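Local coordinates for similar to hydroxylamine oxidoreductase (Kuenenia stuttgartiensis, PDB 6H5L), which probably acts as a multiheme c-type oxidoreductase of the hydroxylamine oxidoreductase family, as a subunit of a 60-heme reductase complex in an anammox bacterium, at residues W95-K104 against E117-H128; A397-S406 against F426-V435. All coordinates share one frame; numbering follows the deposited sequence.

Contact 1 and contact 2 lie on opposite sides of the chain's centre, their own centres about 56 Å apart and their nearest atoms about 39 Å apart. Contact 1 sets the end of helix 89-97 and the loop after it against the end of helix 107-120 and its following loop; contact 2 sets the loop before helix 406-412 against the end of helix 420-429 and what follows. Each is partly buried. Contact 1 belongs to a heme site: its buried part packs against an iron ligand, while lysines and carboxylates pair along its outer side. Contact 2 holds no cofactor; aromatic and proline packing is joined by a lysine that backbone carbonyls receive.

Contact 1. Residues W95-K104 against E117-H128; sequences WRSSGHKHPK and EKNVGRVLDEVH. With HEC (heme c), chain E.
His100 and Val127 pack beside a bis-histidine heme c, a hallmark of multiheme cytochromes. His100 NE2 binds the heme iron at 2.0 Å, and His153 supplies the other axial ligand. On this tight side the CB atoms of His100 and Val127 lie 3.5 Å apart; Val127 CG1 reaches HEC CBC, so the valine is wedged between ligand and heme. A backbone bond ties the two segments: Val127 N to His100 O, 2.6 Å and nearly straight (175°). Trp95, with CG anti to its N (chi1 171°), directs its indole N-H at the carbonyl of Val127, NE1 to O 2.7 Å, in both the ring and carbonyl planes. Trp95 CZ2 and CH2 lie obliquely against His128 CD2, while Lys101 CD lies over one indole face. A leucine in place of Trp95 would probably leave Val127 O without this donor and open a gap beside His128. Away from the heme the contact is looser and ionic. Lys101 and Glu126 run side by side to a long salt bridge, NZ to OE2 3.5 Å, with Glu122 of the neighbouring cytochrome chain a weak partner of the lysine. At the solvent end, extended Lys104 bridges two acids, NZ 3.0 Å from Asp125 OD1 on its anti side, 32° out of the carboxylate plane. Glu117 OE2 receives Lys104 NZ on its syn side at 2.9 Å, also tilted, and turns its anti lone pair to Leu124 N.

Contact 2. Residues A397-S406 against F426-V435; sequences AANRDPYPLS and FKTLQGKFPV
Tyr403 and Phe426 form the main aromatic pair, an offset edge-to-face stack with planes at 80°: the CZ edge of Phe426 points at the tyrosine face, 3.7 Å from Tyr403 CD2. Phe433 CZ sits over the centre of one Phe426 face, and Ser406 OG lies at that ring's edge, so the phenylalanine is bounded on several sides. A chi1 of -172° swings the Tyr403 ring to the side of its own carbonyl carbon, between Phe426 and Val435, whose CG2 touches Tyr403 CD1 at 3.5 Å. The phenol hydroxyl is held beyond the contact by Leu440 O. Other apolar packing is slighter: Ala397 CB meets Pro434 CD. Pro434 CB also touches the Arg400 guanidinium obliquely, a group that pairs with Glu457.

Among backbone bonds, Tyr403 N donates to Gly431 O at 2.9 Å, and Pro402 CB packs on the same oxygen. Gly431 has positive phi, and a CB there would collide with Ser406 OG.

Lys432 makes the side-chain hydrogen bonds between the segments. Its chain, bent at chi2 (-114°), brings NZ within 3.1 Å of Arg400 O, above that carbonyl's plane, and weakly to Ala398 O; two carbonyls thus receive the ammonium group.

The arrangement ties the turn that leads into helix 406-412 (type II, Tyr403 to Ser406) to the one at the end of helix 420-429 (type I', Leu429 to Lys432), which overlaps an inverse gamma turn centred on Lys432.

Contact 1. Residues W95-K104 against E117-H128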
loop_
_atom_site.group_PDB
_atom_site.type_symbol
_atom_site.label_atom_id
_atom_site.label_comp_id
_atom_site.label_asym_id
_atom_site.label_seq_id
_atom_site.Cartn_x
_atom_site.Cartn_y
_atom_site.Cartn_z
ATOM N N TRP A 95 -5.403 -15.929 -27.011
ATOM C CA TRP A 95 -5.212 -14.875 -28.001
ATOM C C TRP A 95 -5.487 -13.497 -27.412
ATOM O O TRP A 95 -4.751 -12.542 -27.689
ATOM C CB TRP A 95 -6.099 -15.136 -29.219
ATOM C CG TRP A 95 -6.135 -13.995 -30.192
ATOM C CD1 TRP A 95 -5.163 -13.644 -31.084
ATOM C CD2 TRP A 95 -7.204 -13.059 -30.376
ATOM N NE1 TRP A 95 -5.558 -12.545 -31.806
ATOM C CE2 TRP A 95 -6.808 -12.167 -31.392
ATOM C CE3 TRP A 95 -8.457 -12.888 -29.779
ATOM C CZ2 TRP A 95 -7.619 -11.118 -31.823
ATOM C CZ3 TRP A 95 -9.260 -11.848 -30.207
ATOM C CH2 TRP A 95 -8.838 -10.976 -31.220
ATOM N N ARG A 96 -6.533 -13.375 -26.591
ATOM C CA ARG A 96 -6.829 -12.098 -25.949
ATOM C C ARG A 96 -5.711 -11.651 -25.018
ATOM O O ARG A 96 -5.547 -10.449 -24.787
ATOM C CB ARG A 96 -8.146 -12.195 -25.171
ATOM C CG ARG A 96 -9.378 -12.381 -26.034
ATOM C CD ARG A 96 -10.634 -11.986 -25.275
ATOM N NE ARG A 96 -11.353 -10.900 -25.933
ATOM C CZ ARG A 96 -12.391 -11.077 -26.742
ATOM N NH1 ARG A 96 -12.836 -12.299 -26.994
ATOM N NH2 ARG A 96 -12.985 -10.031 -27.298
ATOM N N SER A 97 -4.933 -12.592 -24.491
ATOM C CA SER A 97 -3.853 -12.292 -23.562
ATOM C C SER A 97 -2.503 -12.117 -24.251
ATOM O O SER A 97 -1.520 -11.779 -23.583
ATOM C CB SER A 97 -3.759 -13.395 -22.503
ATOM O OG SER A 97 -2.829 -13.070 -21.483
ATOM N N SER A 98 -2.427 -12.338 -25.560
ATOM C CA SER A 98 -1.160 -12.307 -26.273
ATOM C C SER A 98 -0.830 -10.896 -26.751
ATOM O O SER A 98 -1.668 -9.992 -26.752
ATOM C CB SER A 98 -1.196 -13.265 -27.462
ATOM O OG SER A 98 -2.139 -12.832 -28.427
ATOM N N GLY A 99 0.426 -10.718 -27.168
ATOM C CA GLY A 99 0.842 -9.465 -27.768
ATOM C C GLY A 99 0.216 -9.198 -29.119
ATOM O O GLY A 99 0.265 -8.063 -29.599
ATOM N N HIS A 100 -0.370 -10.219 -29.745
ATOM C CA HIS A 100 -1.051 -10.006 -31.016
ATOM C C HIS A 100 -2.376 -9.277 -30.825
ATOM O O HIS A 100 -2.797 -8.518 -31.705
ATOM C CB HIS A 100 -1.258 -11.345 -31.723
ATOM C CG HIS A 100 0.001 -11.924 -32.292
ATOM N ND1 HIS A 100 0.544 -13.110 -31.851
ATOM C CD2 HIS A 100 0.828 -11.470 -33.264
ATOM C CE1 HIS A 100 1.650 -13.365 -32.528
ATOM N NE2 HIS A 100 1.844 -12.387 -33.394
ATOM N N LYS A 101 -3.037 -9.488 -29.685
ATOM C CA LYS A 101 -4.252 -8.744 -29.371
ATOM C C LYS A 101 -3.933 -7.340 -28.870
ATOM O O LYS A 101 -4.649 -6.385 -29.190
ATOM C CB LYS A 101 -5.076 -9.506 -28.330
ATOM C CG LYS A 101 -6.222 -8.717 -27.717
ATOM C CD LYS A 101 -7.399 -8.588 -28.671
ATOM C CE LYS A 101 -8.581 -7.914 -27.986
ATOM N NZ LYS A 101 -9.795 -7.885 -28.848
ATOM N N HIS A 102 -2.858 -7.195 -28.094
ATOM C CA HIS A 102 -2.444 -5.912 -27.529
ATOM C C HIS A 102 -1.014 -5.609 -27.970
ATOM O O HIS A 102 -0.074 -5.689 -27.170
ATOM C CB HIS A 102 -2.558 -5.924 -26.006
ATOM C CG HIS A 102 -3.911 -6.334 -25.504
ATOM N ND1 HIS A 102 -5.035 -5.553 -25.668
ATOM C CD2 HIS A 102 -4.318 -7.442 -24.840
ATOM C CE1 HIS A 102 -6.076 -6.162 -25.129
ATOM N NE2 HIS A 102 -5.668 -7.311 -24.620
ATOM N N PRO A 103 -0.818 -5.248 -29.241
ATOM C CA PRO A 103 0.537 -5.030 -29.765
ATOM C C PRO A 103 1.112 -3.650 -29.493
ATOM O O PRO A 103 2.285 -3.419 -29.808
ATOM C CB PRO A 103 0.338 -5.244 -31.274
ATOM C CG PRO A 103 -1.046 -4.739 -31.518
ATOM C CD PRO A 103 -1.849 -5.040 -30.275
ATOM N N LYS A 104 0.337 -2.736 -28.922
ATOM C CA LYS A 104 0.797 -1.390 -28.610
ATOM C C LYS A 104 0.530 -1.072 -27.146
ATOM O O LYS A 104 0.187 0.058 -26.785
ATOM C CB LYS A 104 0.135 -0.363 -29.527
ATOM C CG LYS A 104 0.413 -0.605 -31.003
ATOM C CD LYS A 104 -0.439 0.277 -31.897
ATOM C CE LYS A 104 -0.134 0.012 -33.364
ATOM N NZ LYS A 104 -1.029 0.770 -34.279
ATOM N N GLU A 117 4.683 -2.406 -39.067
ATOM C CA GLU A 117 3.712 -1.650 -39.854
ATOM C C GLU A 117 4.353 -1.048 -41.099
ATOM O O GLU A 117 3.741 -1.028 -42.174
ATOM C CB GLU A 117 3.078 -0.554 -38.997
ATOM C CG GLU A 117 2.058 -1.058 -37.993
ATOM C CD GLU A 117 1.501 0.053 -37.126
ATOM O OE1 GLU A 117 2.237 1.024 -36.856
ATOM O OE2 GLU A 117 0.323 -0.042 -36.718
ATOM N N LYS A 118 5.584 -0.549 -40.972
ATOM C CA LYS A 118 6.286 -0.007 -42.131
ATOM C C LYS A 118 6.622 -1.099 -43.139
ATOM O O LYS A 118 6.527 -0.880 -44.352
ATOM C CB LYS A 118 7.556 0.716 -41.684
ATOM C CG LYS A 118 7.332 2.127 -41.166
ATOM C CD LYS A 118 7.534 3.156 -42.268
ATOM C CE LYS A 118 7.357 4.573 -41.748
ATOM N NZ LYS A 118 7.671 5.586 -42.791
ATOM N N ASN A 119 7.016 -2.281 -42.656
ATOM C CA ASN A 119 7.435 -3.346 -43.561
ATOM C C ASN A 119 6.261 -3.932 -44.336
ATOM O O ASN A 119 6.428 -4.339 -45.492
ATOM C CB ASN A 119 8.158 -4.446 -42.785
ATOM C CG ASN A 119 9.475 -3.979 -42.193
ATOM O OD1 ASN A 119 10.039 -2.972 -42.621
ATOM N ND2 ASN A 119 9.975 -4.716 -41.209
ATOM N N VAL A 120 5.072 -3.983 -43.730
ATOM C CA VAL A 120 3.907 -4.579 -44.373
ATOM C C VAL A 120 2.968 -3.539 -44.967
ATOM O O VAL A 120 1.946 -3.908 -45.562
ATOM C CB VAL A 120 3.142 -5.492 -43.393
ATOM C CG1 VAL A 120 4.086 -6.512 -42.769
ATOM C CG2 VAL A 120 2.443 -4.667 -42.318
ATOM N N GLY A 121 3.280 -2.251 -44.823
ATOM C CA GLY A 121 2.448 -1.212 -45.396
ATOM C C GLY A 121 1.051 -1.124 -44.827
ATOM O O GLY A 121 0.162 -0.568 -45.477
ATOM N N ARG A 122 0.829 -1.657 -43.628
ATOM C CA ARG A 122 -0.492 -1.703 -43.023
ATOM C C ARG A 122 -0.413 -1.196 -41.590
ATOM O O ARG A 122 0.665 -1.111 -40.999
ATOM C CB ARG A 122 -1.062 -3.129 -43.042
ATOM C CG ARG A 122 -2.579 -3.214 -43.016
ATOM C CD ARG A 122 -3.027 -4.590 -42.555
ATOM N NE ARG A 122 -2.216 -5.653 -43.141
ATOM C CZ ARG A 122 -2.346 -6.941 -42.844
ATOM N NH1 ARG A 122 -3.259 -7.331 -41.966
ATOM N NH2 ARG A 122 -1.564 -7.841 -43.425
ATOM N N VAL A 123 -1.574 -0.857 -41.034
ATOM C CA VAL A 123 -1.704 -0.494 -39.627
ATOM C C VAL A 123 -2.151 -1.730 -38.858
ATOM O O VAL A 123 -3.090 -2.421 -39.270
ATOM C CB VAL A 123 -2.695 0.668 -39.438
ATOM C CG1 VAL A 123 -3.314 0.633 -38.045
ATOM C CG2 VAL A 123 -1.996 1.997 -39.671
ATOM N N LEU A 124 -1.475 -2.014 -37.747
ATOM C CA LEU A 124 -1.727 -3.215 -36.952
ATOM C C LEU A 124 -2.112 -2.804 -35.534
ATOM O O LEU A 124 -1.264 -2.745 -34.639
ATOM C CB LEU A 124 -0.503 -4.130 -36.955
ATOM C CG LEU A 124 -0.070 -4.643 -38.329
ATOM C CD1 LEU A 124 1.214 -5.448 -38.222
ATOM C CD2 LEU A 124 -1.176 -5.474 -38.964
ATOM N N ASP A 125 -3.399 -2.528 -35.329
ATOM C CA ASP A 125 -3.914 -2.329 -33.982
ATOM C C ASP A 125 -4.132 -3.648 -33.256
ATOM O O ASP A 125 -4.167 -3.665 -32.021
ATOM C CB ASP A 125 -5.221 -1.536 -34.025
ATOM C CG ASP A 125 -5.016 -0.097 -34.453
ATOM O OD1 ASP A 125 -3.992 0.500 -34.057
ATOM O OD2 ASP A 125 -5.875 0.437 -35.186
ATOM N N GLU A 126 -4.287 -4.741 -33.999
ATOM C CA GLU A 126 -4.333 -6.080 -33.432
ATOM C C GLU A 126 -4.025 -7.076 -34.539
ATOM O O GLU A 126 -4.226 -6.796 -35.723
ATOM C CB GLU A 126 -5.695 -6.391 -32.798
ATOM C CG GLU A 126 -6.809 -6.651 -33.803
ATOM C CD GLU A 126 -8.077 -7.164 -33.149
ATOM O OE1 GLU A 126 -8.971 -7.643 -33.880
ATOM O OE2 GLU A 126 -8.180 -7.094 -31.905
ATOM N N VAL A 127 -3.527 -8.241 -34.138
ATOM C CA VAL A 127 -3.313 -9.362 -35.046
ATOM C C VAL A 127 -4.411 -10.379 -34.774
ATOM O O VAL A 127 -4.483 -10.951 -33.679
ATOM C CB VAL A 127 -1.918 -9.979 -34.870
ATOM C CG1 VAL A 127 -1.709 -11.127 -35.848
ATOM C CG2 VAL A 127 -0.843 -8.916 -35.037
ATOM N N HIS A 128 -5.262 -10.603 -35.767
ATOM C CA HIS A 128 -6.505 -11.336 -35.597
ATOM C C HIS A 128 -6.378 -12.753 -36.143
ATOM O O HIS A 128 -5.455 -13.075 -36.896
ATOM C CB HIS A 128 -7.647 -10.601 -36.304
ATOM C CG HIS A 128 -9.010 -11.035 -35.870
ATOM N ND1 HIS A 128 -9.669 -12.101 -36.442
ATOM C CD2 HIS A 128 -9.840 -10.545 -34.920
ATOM C CE1 HIS A 128 -10.844 -12.252 -35.861
ATOM N NE2 HIS A 128 -10.975 -11.317 -34.937
HETATM FE FE HEC E . 3.548 -12.178 -34.420
HETATM C CHA HEC E . 4.054 -10.423 -31.539
HETATM C CHB HEC E . 5.194 -14.877 -33.068
HETATM C CHC HEC E . 2.714 -14.081 -37.161
HETATM C CHD HEC E . 2.616 -9.348 -36.104
HETATM N NA HEC E . 4.440 -12.585 -32.619
HETATM C C1A HEC E . 4.580 -11.697 -31.570
HETATM C C2A HEC E . 5.375 -12.346 -30.540
HETATM C C3A HEC E . 5.682 -13.574 -30.971
HETATM C C4A HEC E . 5.105 -13.748 -32.286
HETATM C CMA HEC E . 6.515 -14.627 -30.209
HETATM C CAA HEC E . 5.791 -11.755 -29.174
HETATM C CBA HEC E . 4.547 -11.441 -28.347
HETATM C CGA HEC E . 4.888 -11.404 -26.880
HETATM O O1A HEC E . 6.034 -11.776 -26.521
HETATM O O2A HEC E . 4.013 -11.009 -26.067
HETATM N NB HEC E . 3.967 -14.101 -35.048
HETATM C C1B HEC E . 4.504 -15.085 -34.242
HETATM C C2B HEC E . 4.208 -16.370 -34.842
HETATM C C3B HEC E . 3.534 -16.150 -35.977
HETATM C C4B HEC E . 3.361 -14.720 -36.126
HETATM C CMB HEC E . 4.648 -17.730 -34.261
HETATM C CAB HEC E . 3.001 -17.207 -36.967
HETATM C CBB HEC E . 1.842 -18.004 -36.334
HETATM N NC HEC E . 2.846 -11.788 -36.298
HETATM C C1C HEC E . 2.488 -12.723 -37.252
HETATM C C2C HEC E . 1.669 -12.059 -38.252
HETATM C C3C HEC E . 1.821 -10.740 -38.055
HETATM C C4C HEC E . 2.446 -10.550 -36.759
HETATM C CMC HEC E . 1.297 -12.710 -39.605
HETATM C CAC HEC E . 1.236 -9.596 -38.921
HETATM C CBC HEC E . -0.281 -9.448 -38.670
HETATM N ND HEC E . 3.341 -10.190 -33.895
HETATM C C1D HEC E . 2.982 -9.180 -34.784
HETATM C C2D HEC E . 3.060 -7.913 -34.095
HETATM C C3D HEC E . 3.509 -8.247 -32.666
HETATM C C4D HEC E . 3.659 -9.684 -32.636
HETATM C CMD HEC E . 2.752 -6.518 -34.677
HETATM C CAD HEC E . 3.752 -7.254 -31.507
HETATM C CBD HEC E . 5.141 -6.635 -31.635
HETATM C CGD HEC E . 6.201 -7.701 -31.534
HETATM O O1D HEC E . 6.750 -8.107 -32.590
HETATM O O2D HEC E . 6.495 -8.146 -30.394
#

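Contact 2. Residues A397-S406 against F426-V435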
loop_
_atom_site.group_PDB
_atom_site.type_symbol
_atom_site.label_atom_id
_atom_site.label_comp_id
_atom_site.label_asym_id
_atom_site.label_seq_id
_atom_site.Cartn_x
_atom_site.Cartn_y
_atom_site.Cartn_z
ATOM N N ALA A 397 23.141 -62.835 -43.744
ATOM C CA ALA A 397 22.435 -61.869 -44.578
ATOM C C ALA A 397 21.590 -62.538 -45.654
ATOM O O ALA A 397 20.640 -61.922 -46.152
ATOM C CB ALA A 397 23.433 -60.904 -45.222
ATOM N N ALA A 398 21.910 -63.780 -46.018
ATOM C CA ALA A 398 21.138 -64.481 -47.035
ATOM C C ALA A 398 19.801 -64.981 -46.505
ATOM O O ALA A 398 18.819 -65.024 -47.255
ATOM C CB ALA A 398 21.951 -65.650 -47.596
ATOM N N ASN A 399 19.732 -65.345 -45.225
ATOM C CA ASN A 399 18.532 -65.919 -44.624
ATOM C C ASN A 399 17.854 -64.943 -43.664
ATOM O O ASN A 399 17.354 -65.330 -42.606
ATOM C CB ASN A 399 18.860 -67.228 -43.911
ATOM C CG ASN A 399 19.311 -68.313 -44.868
ATOM O OD1 ASN A 399 20.507 -68.555 -45.031
ATOM N ND2 ASN A 399 18.353 -68.968 -45.514
ATOM N N ARG A 400 17.834 -63.662 -44.025
ATOM C CA ARG A 400 17.127 -62.655 -43.248
ATOM C C ARG A 400 16.699 -61.537 -44.187
ATOM O O ARG A 400 17.168 -61.440 -45.325
ATOM C CB ARG A 400 17.989 -62.120 -42.097
ATOM C CG ARG A 400 19.124 -61.198 -42.516
ATOM C CD ARG A 400 20.003 -60.863 -41.319
ATOM N NE ARG A 400 20.736 -59.614 -41.497
ATOM C CZ ARG A 400 21.459 -59.034 -40.545
ATOM N NH1 ARG A 400 21.545 -59.593 -39.345
ATOM N NH2 ARG A 400 22.093 -57.895 -40.788
ATOM N N ASP A 401 15.791 -60.694 -43.696
ATOM C CA ASP A 401 15.280 -59.599 -44.505
ATOM C C ASP A 401 16.416 -58.663 -44.916
ATOM O O ASP A 401 17.403 -58.510 -44.190
ATOM C CB ASP A 401 14.215 -58.815 -43.741
ATOM C CG ASP A 401 12.834 -59.421 -43.875
ATOM O OD1 ASP A 401 12.696 -60.438 -44.586
ATOM O OD2 ASP A 401 11.885 -58.880 -43.265
ATOM N N PRO A 402 16.304 -58.027 -46.081
ATOM C CA PRO A 402 17.345 -57.082 -46.504
ATOM C C PRO A 402 17.300 -55.782 -45.720
ATOM O O PRO A 402 16.486 -55.628 -44.804
ATOM C CB PRO A 402 17.025 -56.854 -47.987
ATOM C CG PRO A 402 15.554 -57.081 -48.080
ATOM C CD PRO A 402 15.249 -58.181 -47.099
ATOM N N TYR A 403 18.182 -54.851 -46.069
ATOM C CA TYR A 403 18.141 -53.520 -45.481
ATOM C C TYR A 403 16.766 -52.900 -45.726
ATOM O O TYR A 403 16.160 -53.138 -46.778
ATOM C CB TYR A 403 19.246 -52.648 -46.085
ATOM C CG TYR A 403 19.433 -51.299 -45.426
ATOM C CD1 TYR A 403 20.217 -51.162 -44.287
ATOM C CD2 TYR A 403 18.833 -50.162 -45.948
ATOM C CE1 TYR A 403 20.394 -49.929 -43.684
ATOM C CE2 TYR A 403 19.003 -48.925 -45.353
ATOM C CZ TYR A 403 19.785 -48.814 -44.221
ATOM O OH TYR A 403 19.958 -47.585 -43.625
ATOM N N PRO A 404 16.236 -52.125 -44.778
ATOM C CA PRO A 404 14.866 -51.615 -44.920
ATOM C C PRO A 404 14.674 -50.820 -46.205
ATOM O O PRO A 404 15.435 -49.898 -46.510
ATOM C CB PRO A 404 14.683 -50.736 -43.675
ATOM C CG PRO A 404 16.068 -50.489 -43.154
ATOM C CD PRO A 404 16.837 -51.720 -43.498
ATOM N N LEU A 405 13.649 -51.210 -46.969
ATOM C CA LEU A 405 13.260 -50.526 -48.206
ATOM C C LEU A 405 14.381 -50.561 -49.243
ATOM O O LEU A 405 14.678 -49.561 -49.898
ATOM C CB LEU A 405 12.824 -49.087 -47.923
ATOM C CG LEU A 405 11.804 -48.478 -48.886
ATOM C CD1 LEU A 405 10.406 -48.969 -48.562
ATOM C CD2 LEU A 405 11.864 -46.966 -48.837
ATOM N N SER A 406 15.004 -51.732 -49.405
ATOM C CA SER A 406 16.087 -51.860 -50.375
ATOM C C SER A 406 15.588 -51.707 -51.806
ATOM O O SER A 406 16.325 -51.208 -52.665
ATOM C CB SER A 406 16.795 -53.203 -50.201
ATOM O OG SER A 406 17.417 -53.295 -48.931
ATOM N N PHE A 426 23.736 -52.029 -53.562
ATOM C CA PHE A 426 22.288 -52.133 -53.406
ATOM C C PHE A 426 21.629 -52.655 -54.675
ATOM O O PHE A 426 20.708 -53.476 -54.609
ATOM C CB PHE A 426 21.700 -50.778 -53.016
ATOM C CG PHE A 426 21.546 -50.587 -51.535
ATOM C CD1 PHE A 426 20.444 -51.104 -50.871
ATOM C CD2 PHE A 426 22.497 -49.893 -50.807
ATOM C CE1 PHE A 426 20.295 -50.934 -49.507
ATOM C CE2 PHE A 426 22.352 -49.718 -49.443
ATOM C CZ PHE A 426 21.250 -50.241 -48.792
ATOM N N LYS A 427 22.078 -52.187 -55.841
ATOM C CA LYS A 427 21.482 -52.647 -57.090
ATOM C C LYS A 427 21.851 -54.097 -57.380
ATOM O O LYS A 427 21.030 -54.860 -57.903
ATOM C CB LYS A 427 21.914 -51.739 -58.241
ATOM C CG LYS A 427 21.168 -51.982 -59.543
ATOM C CD LYS A 427 21.566 -50.966 -60.602
ATOM C CE LYS A 427 20.748 -51.135 -61.871
ATOM N NZ LYS A 427 21.111 -50.113 -62.892
ATOM N N THR A 428 23.078 -54.500 -57.038
ATOM C CA THR A 428 23.537 -55.852 -57.336
ATOM C C THR A 428 23.001 -56.864 -56.328
ATOM O O THR A 428 22.436 -57.894 -56.712
ATOM C CB THR A 428 25.067 -55.893 -57.365
ATOM O OG1 THR A 428 25.553 -54.982 -58.358
ATOM C CG2 THR A 428 25.561 -57.297 -57.687
ATOM N N LEU A 429 23.171 -56.590 -55.035
ATOM C CA LEU A 429 22.799 -57.534 -53.990
ATOM C C LEU A 429 21.381 -57.332 -53.470
ATOM O O LEU A 429 20.921 -58.137 -52.653
ATOM C CB LEU A 429 23.786 -57.446 -52.816
ATOM C CG LEU A 429 25.193 -58.025 -52.998
ATOM C CD1 LEU A 429 26.077 -57.124 -53.853
ATOM C CD2 LEU A 429 25.839 -58.278 -51.643
ATOM N N GLN A 430 20.683 -56.288 -53.922
ATOM C CA GLN A 430 19.319 -55.991 -53.480
ATOM C C GLN A 430 19.238 -55.878 -51.958
ATOM O O GLN A 430 18.276 -56.320 -51.328
ATOM C CB GLN A 430 18.327 -57.024 -54.018
ATOM C CG GLN A 430 18.095 -56.911 -55.519
ATOM C CD GLN A 430 17.010 -57.842 -56.023
ATOM O OE1 GLN A 430 16.424 -58.606 -55.256
ATOM N NE2 GLN A 430 16.737 -57.781 -57.321
ATOM N N GLY A 431 20.266 -55.271 -51.365
ATOM C CA GLY A 431 20.245 -54.952 -49.951
ATOM C C GLY A 431 20.418 -56.122 -49.013
ATOM O O GLY A 431 20.145 -55.989 -47.818
ATOM N N LYS A 432 20.873 -57.269 -49.512
ATOM C CA LYS A 432 21.052 -58.455 -48.676
ATOM C C LYS A 432 22.452 -58.475 -48.056
ATOM O O LYS A 432 23.230 -59.416 -48.219
ATOM C CB LYS A 432 20.778 -59.716 -49.488
ATOM C CG LYS A 432 19.302 -59.972 -49.741
ATOM C CD LYS A 432 18.842 -61.238 -49.037
ATOM C CE LYS A 432 17.327 -61.294 -48.925
ATOM N NZ LYS A 432 16.877 -62.506 -48.187
ATOM N N PHE A 433 22.761 -57.406 -47.325
ATOM C CA PHE A 433 24.036 -57.267 -46.636
ATOM C C PHE A 433 23.825 -56.448 -45.373
ATOM O O PHE A 433 22.879 -55.653 -45.306
ATOM C CB PHE A 433 25.098 -56.604 -47.527
ATOM C CG PHE A 433 24.616 -55.368 -48.236
ATOM C CD1 PHE A 433 24.511 -54.158 -47.567
ATOM C CD2 PHE A 433 24.283 -55.414 -49.578
ATOM C CE1 PHE A 433 24.071 -53.023 -48.222
ATOM C CE2 PHE A 433 23.845 -54.283 -50.239
ATOM C CZ PHE A 433 23.739 -53.086 -49.560
ATOM N N PRO A 434 24.671 -56.619 -44.360
ATOM C CA PRO A 434 24.527 -55.825 -43.138
ATOM C C PRO A 434 25.074 -54.416 -43.302
ATOM O O PRO A 434 26.022 -54.166 -44.050
ATOM C CB PRO A 434 25.349 -56.609 -42.103
ATOM C CG PRO A 434 25.632 -57.939 -42.732
ATOM C CD PRO A 434 25.680 -57.677 -44.199
ATOM N N VAL A 435 24.452 -53.488 -42.579
ATOM C CA VAL A 435 24.897 -52.101 -42.501
ATOM C C VAL A 435 25.033 -51.768 -41.022
ATOM O O VAL A 435 24.035 -51.749 -40.293
ATOM C CB VAL A 435 23.928 -51.136 -43.195
ATOM C CG1 VAL A 435 24.462 -49.719 -43.125
ATOM C CG2 VAL A 435 23.704 -51.555 -44.642
#